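PDB 4ZEO: translation initiation factor eif-2b-like protein from Chaetomium thermophilum, which forms the delta subunit of eIF2B, the GDP-GTP exchange factor of eIF2, and probably acts within its regulatory subcomplex in translation initiation. Local coordinates for residues A[156-162]-A[184-188]; A[199-205]-A[237-242]; A[299-303]-A[328-334]; A[313-317]-A[340-345]. One frame throughout, in Å; residues are numbered along the deposited sequence.

Interaction 1: residues A[156-162]-A[184-188]; sequences HPAVLAV and AFRKV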
# COMPACT_ATOMS: atom_id res chain seq x y z
N HIS A 156 5.62 -13.40 19.44
CA HIS A 156 4.53 -14.32 19.20
C HIS A 156 4.81 -15.10 17.90
O HIS A 156 5.31 -14.53 16.93
CB HIS A 156 3.22 -13.53 19.10
CG HIS A 156 1.99 -14.38 19.11
ND1 HIS A 156 1.55 -15.08 18.00
CD2 HIS A 156 1.12 -14.67 20.10
CE1 HIS A 156 0.45 -15.74 18.31
NE2 HIS A 156 0.17 -15.50 19.58
N PRO A 157 4.47 -16.40 17.85
CA PRO A 157 4.76 -17.14 16.62
C PRO A 157 4.10 -16.56 15.35
O PRO A 157 4.70 -16.64 14.28
CB PRO A 157 4.24 -18.56 16.93
CG PRO A 157 3.30 -18.38 18.08
CD PRO A 157 3.93 -17.29 18.90
N ALA A 158 2.91 -15.99 15.46
CA ALA A 158 2.27 -15.39 14.30
C ALA A 158 3.11 -14.24 13.76
O ALA A 158 3.26 -14.09 12.54
CB ALA A 158 0.87 -14.92 14.66
N VAL A 159 3.66 -13.44 14.66
CA VAL A 159 4.51 -12.31 14.29
C VAL A 159 5.84 -12.78 13.69
O VAL A 159 6.33 -12.23 12.71
CB VAL A 159 4.76 -11.38 15.54
CG1 VAL A 159 5.88 -10.33 15.27
CG2 VAL A 159 3.43 -10.71 15.97
N LEU A 160 6.38 -13.85 14.24
CA LEU A 160 7.62 -14.43 13.77
C LEU A 160 7.51 -14.86 12.29
O LEU A 160 8.38 -14.55 11.48
CB LEU A 160 7.93 -15.64 14.64
CG LEU A 160 9.35 -16.18 14.57
CD1 LEU A 160 10.25 -15.21 15.34
CD2 LEU A 160 9.42 -17.60 15.12
N ALA A 161 6.41 -15.53 11.95
CA ALA A 161 6.16 -15.98 10.59
C ALA A 161 6.00 -14.80 9.64
O ALA A 161 6.56 -14.80 8.55
CB ALA A 161 4.93 -16.87 10.55
N VAL A 162 5.24 -13.78 10.05
CA VAL A 162 5.06 -12.61 9.20
C VAL A 162 6.37 -11.86 8.94
O VAL A 162 6.65 -11.47 7.80
CB VAL A 162 4.02 -11.64 9.78
CG1 VAL A 162 4.11 -10.27 9.14
CG2 VAL A 162 2.63 -12.22 9.64
N ALA A 184 -1.53 -10.73 12.51
CA ALA A 184 -0.66 -11.35 13.50
C ALA A 184 -0.90 -10.70 14.87
O ALA A 184 -0.98 -11.40 15.90
CB ALA A 184 0.80 -11.24 13.10
N PHE A 185 -1.00 -9.37 14.87
CA PHE A 185 -1.29 -8.62 16.09
C PHE A 185 -2.65 -9.04 16.67
O PHE A 185 -2.87 -9.06 17.88
CB PHE A 185 -1.31 -7.11 15.82
CG PHE A 185 0.05 -6.50 15.68
CD1 PHE A 185 1.20 -7.26 15.83
CD2 PHE A 185 0.19 -5.13 15.48
CE1 PHE A 185 2.46 -6.67 15.73
CE2 PHE A 185 1.45 -4.54 15.38
CZ PHE A 185 2.58 -5.31 15.51
N ARG A 186 -3.57 -9.36 15.78
CA ARG A 186 -4.88 -9.79 16.20
C ARG A 186 -4.73 -11.06 17.05
O ARG A 186 -5.34 -11.20 18.11
CB ARG A 186 -5.76 -10.01 14.97
CG ARG A 186 -7.23 -9.92 15.25
CD ARG A 186 -8.04 -10.29 14.04
NE ARG A 186 -9.45 -10.15 14.32
CZ ARG A 186 -10.16 -11.10 14.92
NH1 ARG A 186 -9.56 -12.23 15.29
NH2 ARG A 186 -11.45 -10.94 15.16
N LYS A 187 -3.88 -11.97 16.58
CA LYS A 187 -3.61 -13.22 17.28
C LYS A 187 -2.88 -12.96 18.61
O LYS A 187 -3.14 -13.61 19.62
CB LYS A 187 -2.78 -14.13 16.38
CG LYS A 187 -3.57 -14.81 15.28
CD LYS A 187 -2.69 -15.78 14.51
CE LYS A 187 -3.29 -16.21 13.18
NZ LYS A 187 -4.33 -17.27 13.31
N VAL A 188 -1.98 -11.98 18.62
CA VAL A 188 -1.24 -11.61 19.82
C VAL A 188 -2.20 -11.17 20.93
O VAL A 188 -2.08 -11.60 22.07
CB VAL A 188 -0.22 -10.49 19.53
CG1 VAL A 188 0.40 -9.95 20.81
CG2 VAL A 188 0.84 -10.98 18.57

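Interaction 2: residues A[199-205]-A[237-242]; sequences SLSRHFV and VNKFDI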
# COMPACT_ATOMS: atom_id res chain seq x y z
N SER A 199 -2.76 -4.31 34.65
CA SER A 199 -3.80 -4.04 33.68
C SER A 199 -3.19 -4.01 32.28
O SER A 199 -2.01 -3.71 32.11
CB SER A 199 -4.49 -2.72 33.96
OG SER A 199 -3.64 -1.63 33.65
N LEU A 200 -4.01 -4.33 31.28
CA LEU A 200 -3.56 -4.29 29.91
C LEU A 200 -3.10 -2.88 29.56
O LEU A 200 -2.10 -2.71 28.86
CB LEU A 200 -4.70 -4.73 28.98
CG LEU A 200 -4.63 -4.57 27.45
CD1 LEU A 200 -5.49 -5.64 26.79
CD2 LEU A 200 -5.04 -3.19 26.97
N SER A 201 -3.81 -1.88 30.08
CA SER A 201 -3.54 -0.47 29.81
C SER A 201 -2.13 -0.07 30.19
O SER A 201 -1.60 0.90 29.68
CB SER A 201 -4.54 0.45 30.53
OG SER A 201 -4.43 0.35 31.93
N ARG A 202 -1.58 -0.74 31.19
CA ARG A 202 -0.22 -0.49 31.66
C ARG A 202 0.84 -1.50 31.16
O ARG A 202 2.01 -1.15 31.01
CB ARG A 202 -0.24 -0.39 33.20
CG ARG A 202 -0.91 0.92 33.67
CD ARG A 202 -0.52 1.35 35.10
NE ARG A 202 -1.53 2.24 35.68
CZ ARG A 202 -1.46 2.78 36.90
NH1 ARG A 202 -0.42 2.55 37.69
NH2 ARG A 202 -2.44 3.58 37.32
N HIS A 203 0.47 -2.78 31.08
CA HIS A 203 1.38 -3.88 30.71
C HIS A 203 1.58 -4.15 29.20
O HIS A 203 2.69 -4.44 28.74
CB HIS A 203 0.90 -5.17 31.38
CG HIS A 203 1.78 -6.35 31.12
ND1 HIS A 203 1.47 -7.33 30.20
CD2 HIS A 203 2.95 -6.73 31.69
CE1 HIS A 203 2.42 -8.24 30.19
NE2 HIS A 203 3.33 -7.91 31.09
N PHE A 204 0.49 -4.11 28.44
CA PHE A 204 0.49 -4.64 27.09
C PHE A 204 1.49 -3.99 26.11
O PHE A 204 2.26 -4.69 25.45
CB PHE A 204 -0.94 -4.56 26.52
CG PHE A 204 -1.06 -5.08 25.11
CD1 PHE A 204 -1.00 -6.45 24.85
CD2 PHE A 204 -1.27 -4.21 24.05
CE1 PHE A 204 -1.09 -6.94 23.53
CE2 PHE A 204 -1.37 -4.69 22.73
CZ PHE A 204 -1.28 -6.05 22.47
N VAL A 205 1.50 -2.67 26.04
CA VAL A 205 2.37 -2.01 25.07
C VAL A 205 3.86 -2.23 25.36
O VAL A 205 4.59 -2.72 24.50
CB VAL A 205 2.03 -0.50 24.99
CG1 VAL A 205 3.06 0.27 24.15
CG2 VAL A 205 0.61 -0.31 24.44
N VAL A 237 -5.13 1.57 22.84
CA VAL A 237 -4.80 0.97 24.12
C VAL A 237 -4.83 2.02 25.23
O VAL A 237 -5.32 1.76 26.33
CB VAL A 237 -3.42 0.30 24.09
CG1 VAL A 237 -3.00 -0.15 25.49
CG2 VAL A 237 -3.41 -0.86 23.08
N ASN A 238 -4.33 3.21 24.93
CA ASN A 238 -4.30 4.28 25.91
C ASN A 238 -5.69 4.78 26.34
O ASN A 238 -5.79 5.50 27.32
CB ASN A 238 -3.44 5.43 25.41
CG ASN A 238 -1.96 5.26 25.76
OD1 ASN A 238 -1.45 5.92 26.68
ND2 ASN A 238 -1.26 4.41 25.02
N LYS A 239 -6.73 4.52 25.55
CA LYS A 239 -8.10 4.94 25.94
C LYS A 239 -8.63 4.10 27.10
O LYS A 239 -9.53 4.52 27.83
CB LYS A 239 -9.06 4.92 24.74
CG LYS A 239 -8.86 6.15 23.79
CD LYS A 239 -9.37 5.96 22.35
CE LYS A 239 -8.17 5.88 21.36
NZ LYS A 239 -8.34 6.06 19.87
N PHE A 240 -8.06 2.91 27.28
CA PHE A 240 -8.35 2.02 28.40
C PHE A 240 -7.73 2.48 29.72
O PHE A 240 -6.75 3.23 29.73
CB PHE A 240 -7.87 0.63 28.04
CG PHE A 240 -8.56 0.04 26.86
CD1 PHE A 240 -9.92 0.21 26.70
CD2 PHE A 240 -7.86 -0.61 25.87
CE1 PHE A 240 -10.56 -0.31 25.61
CE2 PHE A 240 -8.50 -1.13 24.77
CZ PHE A 240 -9.85 -0.98 24.64
N ASP A 241 -8.33 2.06 30.83
CA ASP A 241 -7.82 2.37 32.17
C ASP A 241 -7.56 1.08 32.96
O ASP A 241 -7.92 -0.02 32.51
CB ASP A 241 -8.76 3.31 32.93
CG ASP A 241 -10.16 2.74 33.12
OD1 ASP A 241 -11.14 3.47 32.87
OD2 ASP A 241 -10.28 1.58 33.54
N ILE A 242 -6.92 1.22 34.12
CA ILE A 242 -6.65 0.08 34.99
C ILE A 242 -7.94 -0.65 35.40
O ILE A 242 -7.94 -1.86 35.61
CB ILE A 242 -5.85 0.51 36.23
CG1 ILE A 242 -5.02 -0.66 36.73
CG2 ILE A 242 -6.75 1.06 37.36
CD1 ILE A 242 -3.57 -0.31 36.94

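Interaction 3: residues A[299-303]-A[328-334]; sequences LLRAR and VLRHAGI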
# COMPACT_ATOMS: atom_id res chain seq x y z
N LEU A 299 -7.87 -0.75 -13.84
CA LEU A 299 -7.97 -1.12 -15.24
C LEU A 299 -8.96 -2.27 -15.42
O LEU A 299 -9.76 -2.26 -16.35
CB LEU A 299 -6.58 -1.49 -15.80
CG LEU A 299 -5.59 -0.30 -15.81
CD1 LEU A 299 -4.19 -0.66 -16.35
CD2 LEU A 299 -6.17 0.88 -16.61
N LEU A 300 -8.93 -3.25 -14.53
CA LEU A 300 -9.90 -4.35 -14.61
C LEU A 300 -11.32 -3.83 -14.37
O LEU A 300 -12.26 -4.26 -15.02
CB LEU A 300 -9.54 -5.48 -13.62
CG LEU A 300 -8.24 -6.21 -13.99
CD1 LEU A 300 -7.83 -7.27 -12.96
CD2 LEU A 300 -8.28 -6.80 -15.40
N ARG A 301 -11.47 -2.86 -13.47
CA ARG A 301 -12.78 -2.29 -13.20
C ARG A 301 -13.36 -1.55 -14.42
O ARG A 301 -14.53 -1.76 -14.78
CB ARG A 301 -12.69 -1.35 -11.98
CG ARG A 301 -13.96 -0.60 -11.65
CD ARG A 301 -14.95 -1.47 -10.94
NE ARG A 301 -16.18 -0.73 -10.75
CZ ARG A 301 -17.24 -1.14 -10.05
NH1 ARG A 301 -17.24 -2.32 -9.43
NH2 ARG A 301 -18.30 -0.36 -9.96
N ALA A 302 -12.54 -0.73 -15.07
CA ALA A 302 -12.99 0.04 -16.23
C ALA A 302 -13.44 -0.88 -17.34
O ALA A 302 -14.48 -0.65 -17.98
CB ALA A 302 -11.90 0.96 -16.72
N ARG A 303 -12.68 -1.96 -17.53
CA ARG A 303 -13.02 -2.96 -18.54
C ARG A 303 -14.34 -3.66 -18.19
O ARG A 303 -15.18 -3.85 -19.06
CB ARG A 303 -11.91 -3.99 -18.67
CG ARG A 303 -12.15 -5.01 -19.77
CD ARG A 303 -12.08 -4.34 -21.12
NE ARG A 303 -12.56 -5.20 -22.19
CZ ARG A 303 -13.49 -4.83 -23.06
NH1 ARG A 303 -14.03 -3.62 -22.97
NH2 ARG A 303 -13.87 -5.67 -24.02
N VAL A 328 -2.32 -10.31 -17.60
CA VAL A 328 -3.62 -10.26 -16.96
C VAL A 328 -4.59 -9.35 -17.72
O VAL A 328 -5.74 -9.72 -17.97
CB VAL A 328 -3.50 -9.78 -15.48
CG1 VAL A 328 -4.86 -9.47 -14.89
CG2 VAL A 328 -2.76 -10.81 -14.64
N LEU A 329 -4.11 -8.17 -18.13
CA LEU A 329 -4.96 -7.19 -18.82
C LEU A 329 -5.42 -7.74 -20.16
O LEU A 329 -6.58 -7.58 -20.54
CB LEU A 329 -4.21 -5.87 -19.01
CG LEU A 329 -3.77 -5.10 -17.76
CD1 LEU A 329 -3.05 -3.79 -18.11
CD2 LEU A 329 -4.97 -4.83 -16.85
N ARG A 330 -4.51 -8.40 -20.86
CA ARG A 330 -4.82 -9.01 -22.15
C ARG A 330 -5.88 -10.09 -22.01
O ARG A 330 -6.80 -10.17 -22.82
CB ARG A 330 -3.55 -9.60 -22.78
CG ARG A 330 -2.86 -8.71 -23.79
CD ARG A 330 -1.41 -9.13 -23.99
NE ARG A 330 -0.63 -8.07 -24.63
CZ ARG A 330 0.70 -8.03 -24.66
NH1 ARG A 330 1.41 -8.98 -24.08
NH2 ARG A 330 1.31 -7.02 -25.27
N HIS A 331 -5.78 -10.89 -20.95
CA HIS A 331 -6.75 -11.94 -20.64
C HIS A 331 -8.13 -11.33 -20.39
O HIS A 331 -9.15 -11.95 -20.68
CB HIS A 331 -6.28 -12.74 -19.41
CG HIS A 331 -7.13 -13.92 -19.08
ND1 HIS A 331 -7.50 -14.88 -20.01
CD2 HIS A 331 -7.70 -14.30 -17.91
CE1 HIS A 331 -8.25 -15.79 -19.42
NE2 HIS A 331 -8.39 -15.47 -18.15
N ALA A 332 -8.15 -10.13 -19.83
CA ALA A 332 -9.39 -9.38 -19.57
C ALA A 332 -9.98 -8.75 -20.84
O ALA A 332 -11.07 -8.17 -20.78
CB ALA A 332 -9.15 -8.32 -18.50
N GLY A 333 -9.23 -8.78 -21.94
CA GLY A 333 -9.70 -8.26 -23.22
C GLY A 333 -9.19 -6.86 -23.56
O GLY A 333 -9.61 -6.28 -24.56
N ILE A 334 -8.26 -6.36 -22.76
CA ILE A 334 -7.65 -5.05 -22.95
C ILE A 334 -6.44 -5.15 -23.87
O ILE A 334 -5.57 -6.00 -23.66
CB ILE A 334 -7.19 -4.45 -21.62
CG1 ILE A 334 -8.35 -4.41 -20.60
CG2 ILE A 334 -6.59 -3.06 -21.83
CD1 ILE A 334 -7.93 -4.09 -19.17

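Interaction 4: residues A[313-317]-A[340-345]; sequences VLDDP and PNLGGL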
# COMPACT_ATOMS: atom_id res chain seq x y z
N VAL A 313 2.17 -0.58 -21.03
CA VAL A 313 2.85 -1.00 -19.82
C VAL A 313 4.35 -0.92 -20.01
O VAL A 313 4.92 -1.59 -20.86
CB VAL A 313 2.45 -2.43 -19.40
CG1 VAL A 313 3.15 -2.80 -18.10
CG2 VAL A 313 0.94 -2.50 -19.21
N LEU A 314 4.96 -0.07 -19.19
CA LEU A 314 6.40 0.14 -19.23
C LEU A 314 7.00 -0.68 -18.09
O LEU A 314 6.29 -0.99 -17.13
CB LEU A 314 6.71 1.63 -19.08
CG LEU A 314 6.13 2.61 -20.11
CD1 LEU A 314 6.28 4.05 -19.64
CD2 LEU A 314 6.81 2.46 -21.44
N ASP A 315 8.27 -1.07 -18.19
CA ASP A 315 8.82 -1.90 -17.13
C ASP A 315 10.25 -1.58 -16.75
O ASP A 315 10.92 -0.79 -17.41
CB ASP A 315 8.75 -3.38 -17.51
CG ASP A 315 8.25 -4.27 -16.35
OD1 ASP A 315 7.92 -5.44 -16.63
OD2 ASP A 315 8.21 -3.82 -15.18
N ASP A 316 10.67 -2.17 -15.63
CA ASP A 316 12.06 -2.20 -15.21
C ASP A 316 12.62 -3.51 -15.77
O ASP A 316 12.11 -4.58 -15.43
CB ASP A 316 12.15 -2.14 -13.68
CG ASP A 316 13.58 -2.10 -13.15
OD1 ASP A 316 14.51 -2.65 -13.77
OD2 ASP A 316 13.77 -1.55 -12.05
N PRO A 317 13.69 -3.44 -16.58
CA PRO A 317 14.27 -4.61 -17.25
C PRO A 317 14.77 -5.66 -16.25
O PRO A 317 14.89 -6.83 -16.60
CB PRO A 317 15.42 -4.01 -18.07
CG PRO A 317 15.79 -2.79 -17.32
CD PRO A 317 14.46 -2.23 -16.90
N PRO A 340 9.69 -3.69 -22.05
CA PRO A 340 10.52 -4.20 -20.95
C PRO A 340 11.35 -3.11 -20.28
O PRO A 340 11.90 -3.34 -19.21
CB PRO A 340 11.43 -5.21 -21.65
CG PRO A 340 11.51 -4.72 -23.03
CD PRO A 340 10.13 -4.24 -23.34
N ASN A 341 11.48 -1.96 -20.93
CA ASN A 341 12.33 -0.89 -20.42
C ASN A 341 11.75 0.50 -20.59
O ASN A 341 10.63 0.66 -21.07
CB ASN A 341 13.69 -0.94 -21.10
CG ASN A 341 13.57 -1.06 -22.60
OD1 ASN A 341 13.00 -0.19 -23.26
ND2 ASN A 341 14.13 -2.13 -23.15
N LEU A 342 12.50 1.50 -20.16
CA LEU A 342 12.12 2.90 -20.31
C LEU A 342 12.79 3.55 -21.53
O LEU A 342 12.97 4.75 -21.59
CB LEU A 342 12.47 3.68 -19.04
CG LEU A 342 11.68 3.29 -17.78
CD1 LEU A 342 11.94 4.26 -16.63
CD2 LEU A 342 10.19 3.20 -18.06
N GLY A 343 13.22 2.74 -22.49
CA GLY A 343 13.83 3.27 -23.69
C GLY A 343 12.80 3.99 -24.55
O GLY A 343 11.67 3.53 -24.67
N GLY A 344 13.19 5.13 -25.13
CA GLY A 344 12.31 5.92 -25.97
C GLY A 344 11.09 6.40 -25.21
O GLY A 344 9.96 6.39 -25.72
N LEU A 345 11.32 6.85 -23.98
CA LEU A 345 10.23 7.23 -23.08
C LEU A 345 9.30 8.33 -23.58
O LEU A 345 8.08 8.22 -23.46
CB LEU A 345 10.85 7.67 -21.76
CG LEU A 345 9.99 7.73 -20.51
CD1 LEU A 345 9.21 6.48 -20.32
CD2 LEU A 345 10.90 7.97 -19.35

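Interaction 1: residues A[156-162]-A[184-188]
His156, whose ring packs against Val188, accepts the backbone N-H of Ala158 at ND1 over 3.0 Å (N-H...acceptor angle 156°), the donor lying a little out of the ring plane. This is an N-cap: the imidazole closes the first turn of helix 157-168, which runs antiparallel to helix 174-191 in the N-terminal helical part of the subunit. The local axes of 157-162 and 184-188 approach to 8.4 Å with 164° between their directions. With chi1 at -169°, CG turns away from the histidine's own backbone N and the ring reaches across to the second helix. One face of it receives the CA of Val188 in a CH-pi contact, 4.2 Å from the ring centroid, while Pro157 CD lies over the opposite face, offset toward the rim. The far nitrogen, NE2, is hydrogen-bonded to Ser191 OG, so the ring is held through both nitrogens and its rotation is fixed. Behind it the interface is apolar. Val188 CG2 touches both His156 CB, at 3.5 Å, and Val159 CG2, at 3.7 Å; Val159 CG2 also meets the Phe185 ring at its edge, near the ring plane. Val159, Phe185 and Val188 continue onto helix 200-219, which covers this flank. Where the backbones come closest, small residues meet: Ala184 CB lies 4.0 Å from Ala158 CB, and Val162 CG2 also touches Ala184 CB. Nearer the solvent, the aliphatic part of Lys187 packs on Ala158, CD to CB 3.7 Å.

Interaction 2: residues A[199-205]-A[237-242]
The guanidinium of Arg202 receives the CD1 methyl of Ile242 over one face, near the rim, with CD1 3.5 Å from NE. The other flat groups, both phenyl rings, are met at a slant: Val237 CG2 approaches the Phe204 ring at CD2, 4.1 Å away, and Leu200 CD2 approaches the Phe240 ring at its CD2, 4.0 Å away. Phe204 also has an edge-to-face partner in Tyr192, and Phe240 rests on Ala249 and Leu253 of helix 246-277. The arginine chain is extended from CG to NE and carries a face of the guanidinium over Ile242 CD1. Ile242 is held from a second direction by Ser199: Ser199 CB lies 3.5 Å from Ile242 CG1. The two serines at the start of the helix are joined by a hydrogen bond between Ser199 OG and Ser201 OG, 2.7 Å long. Ser199 is the N-cap residue, and its carbonyl O receives the backbone N-H of both Arg202 and His203. Ser201 CB packs on the carbonyl O of Phe240, where the second segment has left its helix. No hydrogen bond crosses between 199-205 and 237-242, and the deeper half of the contact is hydrophobic. There Val237 CG1, on the far side of CB from the amide N (chi1 172°), touches Val205 CG2 at 3.8 Å and Leu200 CD2 at 3.9 Å. Val237 thereby sits among Leu200, Ser201, Phe204 and Val205: a knob-into-hole of the kind found in helical bundles, joining the start of helix 200-219 to the end of helix 224-239.

Interaction 3: residues A[299-303]-A[328-334]
Arg303 lies along the turn that ends helix 321-331. Its CB meets the CD1 methyl of Ile334 at 4.0 Å, and CG reaches the carbonyl O of Ala332 at 3.5 Å. The chain bends at chi2 (68°), which lays CD against Ile334 CG1, 3.8 Å away, the two side chains sliding past each other in opposite directions. NE arrives beside the same carbonyl of Ala332, which stands near the guanidinium plane at its edge, and NH1 finds its hydrogen-bond partner beyond, at Lys307 O. The turn itself is a Schellman motif: Gly333 takes a positive phi of 100°, while Gly333 N and Ile334 N bond back to Arg330 O and Leu329 O. The remaining contact is aliphatic. Leu300 CD2 packs on Ala332 CB at 3.6 Å, its other methyl CD1 faces Val328 CG1, and Leu299 CD1 meets Leu329 CD1 at 3.8 Å. Helices 293-304 and 321-331 are thus neighbours on one side of the six-stranded parallel sheet, in successive beta-alpha units of a Rossmann-like fold, and Leu299, Leu329 and Ile334 all rest on Val311 of strand 310-314.

Interaction 4: residues A[313-317]-A[340-345]
Unusually, the two segments meet largely through backbone with no hydrogen bond between them: Asn341 CA lies 3.3 Å from Asp315 O in a CA-H...O contact, with 134° at the hydrogen, and Pro340 O packs against the ring of Pro317, whose tertiary amide nitrogen has no hydrogen to give. Asn341 is set by an Asx turn, its OD1 accepting Gly343 N over 3.0 Å, with the donor tilted 30° from the carbonyl plane. A type II turn from Leu342 to Leu345 follows, with Gly343 and Gly344 at its centre, and Gly344 is the N-cap of the next helix. Beside this backbone contact three leucines pack together. Leu314 CB meets Leu342 CD2 at 4.0 Å. Leu345 has CG opposite its backbone N (chi1 -162°), and its CD1 meets Leu314 CD1 at 3.9 Å, these two side chains crossing at about a right angle. Asp315 directs OD1 to a hydrogen bond with Tyr338 OH. The contact joins the loops leaving the C-terminal ends of the adjacent parallel strands 310-314 and 336-338, with helix 374-384 packed against Leu314, Leu342 and Leu345.

How the interactions relate
From the N terminus, interaction 1 closes first, pairing helix 157-168 with helix 174-191; interaction 2 opens only afterwards and joins the start of helix 200-219 to the end of helix 224-239. The two follow in series, their centres about 20 Å apart, and tie together the N-terminal helical part. Further along, interactions 3 and 4 belong to the Rossmann-like part, about 36 to 51 Å from the first two, centre to centre. Their segments alternate: 299-303, 313-317, 328-334, 340-345. These loops therefore cross. Interaction 3 binds two helices beside the sheet, and interaction 4 joins the loops following two neighbouring strands.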